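PDB 7MI0: glycosyltransferase from Rickettsia africae, which probably transfers a sugar from an activated donor to an acceptor, as a GT-B-fold enzyme of glycosyltransferase family 4. Local coordinates for residues Ile214-Ser219 / Ile283-Ile288; Ser219-Trp224 / Pro254-Arg259; Ala311-Val316 / Ala367-Val372. All blocks are in the same frame, centred on the assembly; numbering follows the deposited sequence.

All three contacts lie in the C-terminal Rossmann-like domain of the GT-B fold. Contacts 1 and 2 meet at Ser-219, where strand 214-218 gives way to the following loop, and their centres are about 18 Å apart. The centres of contacts 1 and 3 are about 14 Å apart, yet the two touch: Tyr-286 CB packs 3.7 Å from Met-312 CG, and Lys-314 NZ makes a weak hydrogen bond to Gly-287 O. Contacts 2 and 3 do not touch, their nearest atoms being about 11 Å apart. Trp-224 packs on Glu-300 and Tyr-286 is hydrogen-bonded to Glu-308, the two acids of an EX7E sequence that in family relatives lies at the donor site.

Contact 1 (Ile214-Ser219 / Ile283-Ile288); sequences IILMPS and INLYGI
Leu-216 of strand 214-218 packs against Leu-285 and Tyr-286 of helix 282-287, within the Rossmann-like C-terminal half of a GT-B fold. The helix belongs to the beta-alpha-beta crossover from strand 273-276 to strand 291-294; the axes of 283-287 and 214-218 approach to 9.4 Å, at 144° between their N-to-C directions. The contact is held by apolar packing. Leu-216 CG lies anti to the backbone N (chi1 -173°), which carries both methyls toward the helix, one to the Leu-285 side chain and the other to the Leu-285 carbonyl and the Tyr-286 ring. Leu-216 CD1 meets Leu-285 CD2 at 3.8 Å, the two side chains crossing at about a right angle. Leu-216 CD2 rests near the Leu-285 carbonyl and also stands over the rim of one face of the Tyr-286 ring, 4.2 Å from CD1 of that ring.

Although the CB of Tyr-286 points away from the strand, its CG sits beside the backbone N and the ring swings back far enough for the hydroxyl to approach Pro-218. The two side chains cross at about a right angle, Pro-218 CG lying 3.9 Å from Tyr-286 OH. The hydroxyl is hydrogen-bonded to Glu-308, so the phenol bridges apolar packing and an acid on helix 304-311. Leu-285 also reaches Leu-245 of strand 243-247 and Cys-202 of helix 196-205, which extends the same buried layer. At the start of the strand Ile-214 turns its branched CB toward Ile-288, whose carbonyl O lies 3.4 Å from Ile-214 CG1.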
ATOM      1  N   ILE A 214      12.270  10.254 -18.623  1.00 62.52           N
ATOM      2  CA  ILE A 214      10.849  10.174 -18.305  1.00 64.87           C
ATOM      3  C   ILE A 214      10.691  10.108 -16.793  1.00 63.85           C
ATOM      4  O   ILE A 214      11.267   9.232 -16.140  1.00 63.73           O
ATOM      5  CB  ILE A 214      10.183   8.960 -18.980  1.00 65.94           C
ATOM      6  CG1 ILE A 214      10.435   8.964 -20.494  1.00 64.35           C
ATOM      7  CG2 ILE A 214       8.687   8.911 -18.655  1.00 58.79           C
ATOM      8  CD1 ILE A 214       9.991  10.216 -21.187  1.00 64.76           C
ATOM      9  N   ILE A 215       9.905  11.028 -16.240  1.00 62.04           N
ATOM     10  CA  ILE A 215       9.625  11.080 -14.811  1.00 58.38           C
ATOM     11  C   ILE A 215       8.192  10.620 -14.590  1.00 60.68           C
ATOM     12  O   ILE A 215       7.250  11.248 -15.084  1.00 66.53           O
ATOM     13  CB  ILE A 215       9.839  12.489 -14.244  1.00 58.08           C
ATOM     14  CG1 ILE A 215      11.258  12.973 -14.523  1.00 52.58           C
ATOM     15  CG2 ILE A 215       9.526  12.504 -12.760  1.00 57.12           C
ATOM     16  CD1 ILE A 215      11.459  14.436 -14.201  1.00 58.50           C
ATOM     17  N   LEU A 216       8.022   9.533 -13.853  1.00 55.00           N
ATOM     18  CA  LEU A 216       6.699   9.010 -13.550  1.00 56.67           C
ATOM     19  C   LEU A 216       6.356   9.325 -12.102  1.00 58.18           C
ATOM     20  O   LEU A 216       7.095   8.944 -11.188  1.00 58.28           O
ATOM     21  CB  LEU A 216       6.630   7.504 -13.793  1.00 57.57           C
ATOM     22  CG  LEU A 216       5.234   6.897 -13.654  1.00 56.31           C
ATOM     23  CD1 LEU A 216       4.314   7.427 -14.748  1.00 57.47           C
ATOM     24  CD2 LEU A 216       5.315   5.380 -13.689  1.00 53.41           C
ATOM     25  N   MET A 217       5.247  10.031 -11.896  1.00 58.68           N
ATOM     26  CA  MET A 217       4.667  10.142 -10.563  1.00 58.72           C
ATOM     27  C   MET A 217       3.353   9.377 -10.537  1.00 57.07           C
ATOM     28  O   MET A 217       2.309   9.916 -10.936  1.00 58.41           O
ATOM     29  CB  MET A 217       4.444  11.599 -10.160  1.00 59.37           C
ATOM     30  CG  MET A 217       3.974  11.715  -8.728  1.00 51.60           C
ATOM     31  SD  MET A 217       3.540  13.393  -8.285  1.00 72.99           S
ATOM     32  CE  MET A 217       2.989  13.145  -6.599  1.00 69.58           C
ATOM     33  N   PRO A 218       3.350   8.125 -10.106  1.00 57.48           N
ATOM     34  CA  PRO A 218       2.104   7.352  -9.975  1.00 58.14           C
ATOM     35  C   PRO A 218       1.468   7.613  -8.611  1.00 55.31           C
ATOM     36  O   PRO A 218       1.671   6.904  -7.631  1.00 57.39           O
ATOM     37  CB  PRO A 218       2.580   5.906 -10.128  1.00 55.35           C
ATOM     38  CG  PRO A 218       4.112   5.955 -10.140  1.00 54.99           C
ATOM     39  CD  PRO A 218       4.522   7.327  -9.726  1.00 54.41           C
ATOM     40  N   SER A 219       0.698   8.689  -8.541  1.00 56.59           N
ATOM     41  CA  SER A 219       0.038   9.102  -7.315  1.00 58.56           C
ATOM     42  C   SER A 219      -1.399   9.478  -7.624  1.00 64.61           C
ATOM     43  O   SER A 219      -1.672  10.150  -8.625  1.00 62.91           O
ATOM     44  CB  SER A 219       0.740  10.297  -6.657  1.00 59.12           C
ATOM     45  OG  SER A 219       1.904   9.902  -5.955  1.00 69.60           O
ATOM     46  N   ILE A 283       2.847  -1.544 -15.282  1.00 71.74           N
ATOM     47  CA  ILE A 283       4.181  -2.113 -15.449  1.00 64.70           C
ATOM     48  C   ILE A 283       4.884  -1.494 -16.657  1.00 65.36           C
ATOM     49  O   ILE A 283       6.051  -1.095 -16.577  1.00 62.74           O
ATOM     50  CB  ILE A 283       4.102  -3.649 -15.545  1.00 63.25           C
ATOM     51  CG1 ILE A 283       5.482  -4.237 -15.839  1.00 68.13           C
ATOM     52  CG2 ILE A 283       3.081  -4.089 -16.587  1.00 74.29           C
ATOM     53  CD1 ILE A 283       5.486  -5.734 -16.034  1.00 65.47           C
ATOM     54  N   ASN A 284       4.183  -1.385 -17.787  1.00 68.15           N
ATOM     55  CA  ASN A 284       4.778  -0.752 -18.960  1.00 68.05           C
ATOM     56  C   ASN A 284       5.059   0.725 -18.730  1.00 66.09           C
ATOM     57  O   ASN A 284       5.951   1.285 -19.373  1.00 66.60           O
ATOM     58  CB  ASN A 284       3.872  -0.926 -20.179  1.00 69.32           C
ATOM     59  CG  ASN A 284       3.730  -2.377 -20.594  1.00 77.03           C
ATOM     60  OD1 ASN A 284       2.643  -2.952 -20.527  1.00 84.87           O
ATOM     61  ND2 ASN A 284       4.833  -2.979 -21.020  1.00 73.45           N
ATOM     62  N   LEU A 285       4.326   1.364 -17.822  1.00 66.99           N
ATOM     63  CA  LEU A 285       4.595   2.762 -17.518  1.00 66.98           C
ATOM     64  C   LEU A 285       5.850   2.914 -16.672  1.00 62.20           C
ATOM     65  O   LEU A 285       6.593   3.889 -16.830  1.00 60.24           O
ATOM     66  CB  LEU A 285       3.388   3.385 -16.818  1.00 67.23           C
ATOM     67  CG  LEU A 285       2.593   4.298 -17.748  1.00 71.80           C
ATOM     68  CD1 LEU A 285       1.220   4.598 -17.192  1.00 77.14           C
ATOM     69  CD2 LEU A 285       3.368   5.579 -17.975  1.00 70.71           C
ATOM     70  N   TYR A 286       6.101   1.970 -15.766  1.00 59.67           N
ATOM     71  CA  TYR A 286       7.380   1.962 -15.065  1.00 56.28           C
ATOM     72  C   TYR A 286       8.523   1.713 -16.040  1.00 60.64           C
ATOM     73  O   TYR A 286       9.543   2.413 -16.013  1.00 59.08           O
ATOM     74  CB  TYR A 286       7.380   0.899 -13.966  1.00 53.27           C
ATOM     75  CG  TYR A 286       6.675   1.285 -12.681  1.00 53.50           C
ATOM     76  CD1 TYR A 286       7.246   2.190 -11.794  1.00 52.42           C
ATOM     77  CD2 TYR A 286       5.454   0.715 -12.334  1.00 52.16           C
ATOM     78  CE1 TYR A 286       6.613   2.530 -10.611  1.00 52.17           C
ATOM     79  CE2 TYR A 286       4.816   1.050 -11.155  1.00 50.44           C
ATOM     80  CZ  TYR A 286       5.399   1.956 -10.299  1.00 49.63           C
ATOM     81  OH  TYR A 286       4.767   2.287  -9.126  1.00 49.76           O
ATOM     82  N   GLY A 287       8.356   0.729 -16.927  1.00 59.09           N
ATOM     83  CA  GLY A 287       9.427   0.359 -17.834  1.00 57.63           C
ATOM     84  C   GLY A 287       9.889   1.491 -18.728  1.00 63.50           C
ATOM     85  O   GLY A 287      11.072   1.563 -19.076  1.00 64.11           O
ATOM     86  N   ILE A 288       8.973   2.387 -19.115  1.00 64.98           N
ATOM     87  CA  ILE A 288       9.351   3.512 -19.971  1.00 63.93           C
ATOM     88  C   ILE A 288       9.935   4.668 -19.184  1.00 58.84           C
ATOM     89  O   ILE A 288      10.458   5.613 -19.787  1.00 62.99           O
ATOM     90  CB  ILE A 288       8.174   4.058 -20.802  1.00 64.25           C
ATOM     91  CG1 ILE A 288       7.112   4.688 -19.894  1.00 66.43           C
ATOM     92  CG2 ILE A 288       7.580   2.963 -21.673  1.00 65.99           C
ATOM     93  CD1 ILE A 288       5.986   5.363 -20.651  1.00 70.43           C
TER

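Contact 2 (Ser219-Trp224 / Pro254-Arg259); sequences SRMTSW and PNFTNR
The backbone makes an inverse gamma turn at Met-221 (phi -79°, psi 79°), placing its CA 6.2 Å from that of Thr-257 and laying the Met-221 to Ser-223 main chain across the first turn of helix 254-266. Phe-256 is the centre of what follows. A chi1 of 178°, trans to the main-chain nitrogen, projects its ring from the helix into this bend, where it is met largely by main chain. Ser-223 supplies a CH-pi contact: its CA lies over one face, 3.6 Å from the ring centroid, and its CB continues over the CD1 and CE1 side. Met-221 O sits at the ring edge, near the plane, 3.8 Å from Phe-256 CD2. The carbonyl O of Thr-222 approaches CE2 obliquely, and the guanidinium carbon of Arg-259 on the same helix lies in the ring plane at another part of the rim.

The Met-221 side chain, bent at both chi2 and chi3, runs past Thr-257 instead of stretching away from it: Met-221 CG lies near the hydroxyl OG1, while Met-221 CE reaches the methyl CG2 of Thr-257 at 3.9 Å. The sulfur makes an oblique Met-aromatic contact, SD being 5.3 Å from the centroid of the Phe-256 ring. Thr-257 OG1 is held by a weak hydrogen bond to His-253 O.

The loop, which leads from strand 214-218 to helix 227-235, packs on the N-terminal turn of helix 254-266. Met-221 and Phe-256 also touch helix 227-235, through His-227 and Leu-228 respectively, and Met-221 pairs by backbone with Asp-249 in the loop after strand 243-247.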
ATOM      1  N   SER A 219       0.698   8.689  -8.541  1.00 56.59           N
ATOM      2  CA  SER A 219       0.038   9.102  -7.315  1.00 58.56           C
ATOM      3  C   SER A 219      -1.399   9.478  -7.624  1.00 64.61           C
ATOM      4  O   SER A 219      -1.672  10.150  -8.625  1.00 62.91           O
ATOM      5  CB  SER A 219       0.740  10.297  -6.657  1.00 59.12           C
ATOM      6  OG  SER A 219       1.904   9.902  -5.955  1.00 69.60           O
ATOM      7  N   ARG A 220      -2.311   9.028  -6.764  1.00 64.22           N
ATOM      8  CA  ARG A 220      -3.673   9.537  -6.781  1.00 63.54           C
ATOM      9  C   ARG A 220      -3.649  11.060  -6.772  1.00 65.58           C
ATOM     10  O   ARG A 220      -2.839  11.679  -6.079  1.00 65.56           O
ATOM     11  CB  ARG A 220      -4.448   8.995  -5.572  1.00 63.57           C
ATOM     12  CG  ARG A 220      -5.795   9.659  -5.320  1.00 78.58           C
ATOM     13  CD  ARG A 220      -6.666   8.853  -4.352  1.00 81.33           C
ATOM     14  NE  ARG A 220      -6.299   9.003  -2.945  1.00 71.91           N
ATOM     15  CZ  ARG A 220      -5.497   8.180  -2.280  1.00 79.20           C
ATOM     16  NH1 ARG A 220      -4.885   7.167  -2.881  1.00 71.00           N
ATOM     17  NH2 ARG A 220      -5.307   8.372  -0.977  1.00 71.40           N
ATOM     18  N   MET A 221      -4.522  11.669  -7.574  1.00 70.07           N
ATOM     19  CA  MET A 221      -4.559  13.127  -7.681  1.00 71.07           C
ATOM     20  C   MET A 221      -5.306  13.702  -6.478  1.00 74.27           C
ATOM     21  O   MET A 221      -6.482  14.067  -6.545  1.00 82.10           O
ATOM     22  CB  MET A 221      -5.201  13.553  -8.994  1.00 72.01           C
ATOM     23  CG  MET A 221      -4.916  14.977  -9.384  1.00 73.94           C
ATOM     24  SD  MET A 221      -3.169  15.229  -9.694  1.00 71.30           S
ATOM     25  CE  MET A 221      -3.254  16.362 -11.073  1.00 79.07           C
ATOM     26  N   THR A 222      -4.598  13.784  -5.351  1.00 75.13           N
ATOM     27  CA  THR A 222      -5.090  14.458  -4.159  1.00 78.17           C
ATOM     28  C   THR A 222      -4.013  15.405  -3.639  1.00 78.03           C
ATOM     29  O   THR A 222      -2.834  15.287  -3.982  1.00 80.98           O
ATOM     30  CB  THR A 222      -5.519  13.454  -3.074  1.00 77.18           C
ATOM     31  OG1 THR A 222      -6.108  14.154  -1.969  1.00 79.79           O
ATOM     32  CG2 THR A 222      -4.335  12.639  -2.586  1.00 69.58           C
ATOM     33  N   SER A 223      -4.433  16.360  -2.801  1.00 85.51           N
ATOM     34  CA  SER A 223      -3.568  17.491  -2.468  1.00 84.28           C
ATOM     35  C   SER A 223      -2.317  17.052  -1.718  1.00 81.71           C
ATOM     36  O   SER A 223      -1.211  17.518  -2.020  1.00 84.07           O
ATOM     37  CB  SER A 223      -4.340  18.530  -1.652  1.00 84.94           C
ATOM     38  OG  SER A 223      -4.802  17.983  -0.428  1.00 91.28           O
ATOM     39  N   TRP A 224      -2.461  16.157  -0.745  1.00 72.60           N
ATOM     40  CA  TRP A 224      -1.326  15.782   0.089  1.00 71.21           C
ATOM     41  C   TRP A 224      -0.337  14.855  -0.613  1.00 73.92           C
ATOM     42  O   TRP A 224       0.667  14.470  -0.000  1.00 67.56           O
ATOM     43  CB  TRP A 224      -1.822  15.139   1.386  1.00 71.76           C
ATOM     44  CG  TRP A 224      -2.692  13.937   1.182  1.00 76.61           C
ATOM     45  CD1 TRP A 224      -4.044  13.923   0.984  1.00 75.58           C
ATOM     46  CD2 TRP A 224      -2.271  12.567   1.171  1.00 72.93           C
ATOM     47  NE1 TRP A 224      -4.488  12.629   0.846  1.00 78.44           N
ATOM     48  CE2 TRP A 224      -3.419  11.778   0.955  1.00 71.84           C
ATOM     49  CE3 TRP A 224      -1.033  11.931   1.318  1.00 74.46           C
ATOM     50  CZ2 TRP A 224      -3.367  10.387   0.883  1.00 73.80           C
ATOM     51  CZ3 TRP A 224      -0.982  10.547   1.246  1.00 77.14           C
ATOM     52  CH2 TRP A 224      -2.142   9.791   1.031  1.00 78.65           C
ATOM     53  N   PRO A 254     -11.560  15.908  -8.048  1.00 92.75           N
ATOM     54  CA  PRO A 254     -11.393  16.519  -9.375  1.00 96.00           C
ATOM     55  C   PRO A 254     -11.088  18.000  -9.311  1.00 99.28           C
ATOM     56  O   PRO A 254     -10.378  18.510 -10.186  1.00 99.05           O
ATOM     57  CB  PRO A 254     -12.745  16.255 -10.047  1.00101.14           C
ATOM     58  CG  PRO A 254     -13.714  16.271  -8.907  1.00 98.11           C
ATOM     59  CD  PRO A 254     -12.980  15.690  -7.716  1.00 96.36           C
ATOM     60  N   ASN A 255     -11.625  18.703  -8.309  1.00105.25           N
ATOM     61  CA  ASN A 255     -11.309  20.114  -8.109  1.00104.66           C
ATOM     62  C   ASN A 255      -9.805  20.345  -8.075  1.00102.92           C
ATOM     63  O   ASN A 255      -9.293  21.283  -8.696  1.00101.54           O
ATOM     64  CB  ASN A 255     -11.962  20.602  -6.812  1.00111.88           C
ATOM     65  CG  ASN A 255     -11.782  19.616  -5.654  1.00109.71           C
ATOM     66  OD1 ASN A 255     -11.949  18.404  -5.816  1.00 96.44           O
ATOM     67  ND2 ASN A 255     -11.438  20.138  -4.483  1.00115.60           N
ATOM     68  N   PHE A 256      -9.078  19.476  -7.370  1.00104.91           N
ATOM     69  CA  PHE A 256      -7.629  19.606  -7.255  1.00102.60           C
ATOM     70  C   PHE A 256      -6.926  19.339  -8.583  1.00 96.98           C
ATOM     71  O   PHE A 256      -5.883  19.946  -8.860  1.00 93.71           O
ATOM     72  CB  PHE A 256      -7.126  18.652  -6.167  1.00 99.65           C
ATOM     73  CG  PHE A 256      -5.635  18.659  -5.981  1.00 99.45           C
ATOM     74  CD1 PHE A 256      -4.995  19.758  -5.428  1.00 99.48           C
ATOM     75  CD2 PHE A 256      -4.876  17.555  -6.336  1.00 90.10           C
ATOM     76  CE1 PHE A 256      -3.628  19.762  -5.250  1.00 93.25           C
ATOM     77  CE2 PHE A 256      -3.508  17.553  -6.160  1.00 84.79           C
ATOM     78  CZ  PHE A 256      -2.883  18.658  -5.619  1.00 90.85           C
ATOM     79  N   THR A 257      -7.475  18.446  -9.412  1.00 96.87           N
ATOM     80  CA  THR A 257      -6.832  18.115 -10.682  1.00 92.59           C
ATOM     81  C   THR A 257      -6.782  19.326 -11.604  1.00 94.53           C
ATOM     82  O   THR A 257      -5.742  19.623 -12.203  1.00 92.73           O
ATOM     83  CB  THR A 257      -7.569  16.958 -11.362  1.00 91.82           C
ATOM     84  OG1 THR A 257      -7.643  15.838 -10.471  1.00 87.44           O
ATOM     85  CG2 THR A 257      -6.841  16.541 -12.633  1.00 85.33           C
ATOM     86  N   ASN A 258      -7.907  20.035 -11.737  1.00 92.65           N
ATOM     87  CA  ASN A 258      -7.918  21.246 -12.548  1.00 94.76           C
ATOM     88  C   ASN A 258      -6.961  22.290 -11.987  1.00 99.33           C
ATOM     89  O   ASN A 258      -6.375  23.070 -12.748  1.00102.45           O
ATOM     90  CB  ASN A 258      -9.336  21.810 -12.635  1.00 96.83           C
ATOM     91  N   ARG A 259      -6.781  22.310 -10.666  1.00 99.24           N
ATOM     92  CA  ARG A 259      -5.844  23.243 -10.050  1.00 98.29           C
ATOM     93  C   ARG A 259      -4.416  22.962 -10.500  1.00 92.50           C
ATOM     94  O   ARG A 259      -3.673  23.881 -10.863  1.00 89.92           O
ATOM     95  CB  ARG A 259      -5.958  23.158  -8.527  1.00104.98           C
ATOM     96  CG  ARG A 259      -5.072  24.126  -7.758  1.00104.16           C
ATOM     97  CD  ARG A 259      -5.172  23.855  -6.264  1.00107.11           C
ATOM     98  NE  ARG A 259      -6.561  23.720  -5.838  1.00114.61           N
ATOM     99  CZ  ARG A 259      -6.947  23.161  -4.699  1.00116.45           C
ATOM    100  NH1 ARG A 259      -6.069  22.667  -3.839  1.00115.85           N
ATOM    101  NH2 ARG A 259      -8.245  23.089  -4.417  1.00113.54           N
TER

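Contact 3 (Ala311-Val316 / Ala367-Val372); sequences AMKKLV and AARHTV
Arg-369 passes its side chain across the carbonyl oxygen of Ala-311, at the end of helix 304-311. The chain is extended from CG to NE, so its aliphatic part slides by the oxygen, CD lying 3.3 Å from Ala-311 O; the turn at chi4 (88°) then brings NH1 back to donate a nearly straight hydrogen bond to the same atom (2.9 Å, 164°). The acceptor lies in the guanidinium plane, whereas the donor is tilted 31° from the carbonyl plane. A cation at the C-terminal end of a helix would be expected to suit the dipole there.

Beside it, Lys-313 packs its CG 3.7 Å from Arg-369 CB, the two chains crossing at a slant. Val-372, one turn on, sets CG1 4.1 Å from Ala-311 CB, and Ala-368 CB faces the carbonyl of Lys-314.

NH1 also donates to Phe-189 O, and NH2 to Cys-186 O, so the arginine ties two helices to the chain that leads from strand 177-179 to helix 196-205. Helix 359-375 packs on the turn between helix 304-311 and strand 315-319 of the C-terminal sheet.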
ATOM      1  N   ALA A 311      11.267  -2.368  -7.470  1.00 42.21           N
ATOM      2  CA  ALA A 311      11.174  -3.665  -8.130  1.00 42.99           C
ATOM      3  C   ALA A 311      11.484  -3.561  -9.620  1.00 46.43           C
ATOM      4  O   ALA A 311      12.009  -4.511 -10.215  1.00 41.95           O
ATOM      5  CB  ALA A 311       9.784  -4.263  -7.919  1.00 37.24           C
ATOM      6  N   MET A 312      11.184  -2.420 -10.234  1.00 44.11           N
ATOM      7  CA  MET A 312      11.363  -2.244 -11.664  1.00 42.35           C
ATOM      8  C   MET A 312      12.738  -1.694 -12.027  1.00 44.56           C
ATOM      9  O   MET A 312      12.941  -1.288 -13.178  1.00 46.94           O
ATOM     10  CB  MET A 312      10.264  -1.334 -12.215  1.00 42.23           C
ATOM     11  CG  MET A 312       8.870  -1.935 -12.140  1.00 41.61           C
ATOM     12  SD  MET A 312       8.702  -3.519 -12.993  1.00 49.46           S
ATOM     13  CE  MET A 312       9.038  -3.036 -14.685  1.00 48.25           C
ATOM     14  N   LYS A 313      13.679  -1.678 -11.077  1.00 43.45           N
ATOM     15  CA  LYS A 313      15.070  -1.265 -11.322  1.00 49.17           C
ATOM     16  C   LYS A 313      15.156   0.199 -11.758  1.00 44.11           C
ATOM     17  O   LYS A 313      15.872   0.550 -12.697  1.00 44.36           O
ATOM     18  CB  LYS A 313      15.758  -2.178 -12.351  1.00 40.45           C
ATOM     19  CG  LYS A 313      16.011  -3.610 -11.892  1.00 40.13           C
ATOM     20  CD  LYS A 313      16.661  -4.449 -12.993  1.00 47.87           C
ATOM     21  CE  LYS A 313      17.240  -5.755 -12.449  1.00 55.73           C
ATOM     22  NZ  LYS A 313      17.905  -6.586 -13.494  1.00 65.25           N
ATOM     23  N   LYS A 314      14.433   1.065 -11.051  1.00 43.63           N
ATOM     24  CA  LYS A 314      14.384   2.485 -11.369  1.00 47.78           C
ATOM     25  C   LYS A 314      15.093   3.311 -10.301  1.00 42.57           C
ATOM     26  O   LYS A 314      15.331   2.855  -9.182  1.00 38.50           O
ATOM     27  CB  LYS A 314      12.932   2.956 -11.513  1.00 45.10           C
ATOM     28  CG  LYS A 314      12.156   2.197 -12.567  1.00 46.40           C
ATOM     29  CD  LYS A 314      12.852   2.291 -13.917  1.00 49.78           C
ATOM     30  CE  LYS A 314      12.268   1.290 -14.901  1.00 53.09           C
ATOM     31  NZ  LYS A 314      12.761   1.491 -16.288  1.00 63.60           N
ATOM     32  N   LEU A 315      15.441   4.542 -10.665  1.00 40.10           N
ATOM     33  CA  LEU A 315      15.891   5.511  -9.676  1.00 43.83           C
ATOM     34  C   LEU A 315      14.666   6.093  -8.986  1.00 48.85           C
ATOM     35  O   LEU A 315      13.785   6.657  -9.644  1.00 51.07           O
ATOM     36  CB  LEU A 315      16.724   6.610 -10.329  1.00 47.29           C
ATOM     37  CG  LEU A 315      18.074   6.182 -10.904  1.00 45.56           C
ATOM     38  CD1 LEU A 315      18.849   7.401 -11.378  1.00 46.21           C
ATOM     39  CD2 LEU A 315      18.882   5.375  -9.886  1.00 40.08           C
ATOM     40  N   VAL A 316      14.603   5.947  -7.664  1.00 47.63           N
ATOM     41  CA  VAL A 316      13.414   6.267  -6.881  1.00 46.20           C
ATOM     42  C   VAL A 316      13.723   7.434  -5.953  1.00 46.51           C
ATOM     43  O   VAL A 316      14.740   7.425  -5.248  1.00 46.86           O
ATOM     44  CB  VAL A 316      12.927   5.048  -6.077  1.00 46.99           C
ATOM     45  CG1 VAL A 316      12.003   5.492  -4.957  1.00 45.53           C
ATOM     46  CG2 VAL A 316      12.226   4.052  -6.996  1.00 41.50           C
ATOM     47  N   ALA A 367      20.635  -2.717  -7.200  1.00 51.18           N
ATOM     48  CA  ALA A 367      20.472  -2.864  -5.757  1.00 44.12           C
ATOM     49  C   ALA A 367      19.025  -2.673  -5.333  1.00 42.68           C
ATOM     50  O   ALA A 367      18.589  -3.261  -4.338  1.00 41.39           O
ATOM     51  CB  ALA A 367      21.371  -1.869  -5.024  1.00 36.43           C
ATOM     52  N   ALA A 368      18.268  -1.865  -6.078  1.00 42.77           N
ATOM     53  CA  ALA A 368      16.893  -1.567  -5.695  1.00 42.01           C
ATOM     54  C   ALA A 368      16.000  -2.791  -5.855  1.00 41.08           C
ATOM     55  O   ALA A 368      15.225  -3.125  -4.953  1.00 40.44           O
ATOM     56  CB  ALA A 368      16.359  -0.391  -6.517  1.00 42.12           C
ATOM     57  N   ARG A 369      16.087  -3.476  -6.996  1.00 40.32           N
ATOM     58  CA  ARG A 369      15.299  -4.691  -7.143  1.00 37.02           C
ATOM     59  C   ARG A 369      15.807  -5.798  -6.228  1.00 41.46           C
ATOM     60  O   ARG A 369      15.011  -6.611  -5.742  1.00 41.20           O
ATOM     61  CB  ARG A 369      15.291  -5.167  -8.592  1.00 40.24           C
ATOM     62  CG  ARG A 369      14.487  -6.448  -8.765  1.00 39.09           C
ATOM     63  CD  ARG A 369      14.299  -6.852 -10.206  1.00 39.64           C
ATOM     64  NE  ARG A 369      13.667  -8.162 -10.284  1.00 39.78           N
ATOM     65  CZ  ARG A 369      12.358  -8.358 -10.294  1.00 42.38           C
ATOM     66  NH1 ARG A 369      11.510  -7.342 -10.272  1.00 46.99           N
ATOM     67  NH2 ARG A 369      11.887  -9.602 -10.326  1.00 40.22           N
ATOM     68  N   HIS A 370      17.118  -5.840  -5.973  1.00 39.99           N
ATOM     69  CA  HIS A 370      17.648  -6.839  -5.054  1.00 38.92           C
ATOM     70  C   HIS A 370      17.033  -6.694  -3.670  1.00 41.20           C
ATOM     71  O   HIS A 370      16.631  -7.689  -3.052  1.00 39.96           O
ATOM     72  CB  HIS A 370      19.168  -6.736  -4.979  1.00 37.29           C
ATOM     73  CG  HIS A 370      19.873  -7.421  -6.104  1.00 51.41           C
ATOM     74  ND1 HIS A 370      20.923  -6.844  -6.788  1.00 58.77           N
ATOM     75  CD2 HIS A 370      19.684  -8.639  -6.664  1.00 55.82           C
ATOM     76  CE1 HIS A 370      21.349  -7.676  -7.721  1.00 56.55           C
ATOM     77  NE2 HIS A 370      20.613  -8.772  -7.668  1.00 62.74           N
ATOM     78  N   THR A 371      16.932  -5.466  -3.166  1.00 42.32           N
ATOM     79  CA  THR A 371      16.416  -5.308  -1.813  1.00 40.28           C
ATOM     80  C   THR A 371      14.931  -5.636  -1.739  1.00 40.16           C
ATOM     81  O   THR A 371      14.453  -6.085  -0.694  1.00 42.01           O
ATOM     82  CB  THR A 371      16.694  -3.898  -1.288  1.00 42.26           C
ATOM     83  OG1 THR A 371      16.497  -3.881   0.131  1.00 46.14           O
ATOM     84  CG2 THR A 371      15.773  -2.868  -1.934  1.00 39.31           C
ATOM     85  N   VAL A 372      14.193  -5.455  -2.837  1.00 39.13           N
ATOM     86  CA  VAL A 372      12.778  -5.802  -2.827  1.00 36.31           C
ATOM     87  C   VAL A 372      12.604  -7.316  -2.834  1.00 38.85           C
ATOM     88  O   VAL A 372      11.711  -7.855  -2.168  1.00 42.22           O
ATOM     89  CB  VAL A 372      12.056  -5.128  -4.008  1.00 37.45           C
ATOM     90  CG1 VAL A 372      10.615  -5.601  -4.094  1.00 40.05           C
ATOM     91  CG2 VAL A 372      12.087  -3.626  -3.840  1.00 38.74           C
TER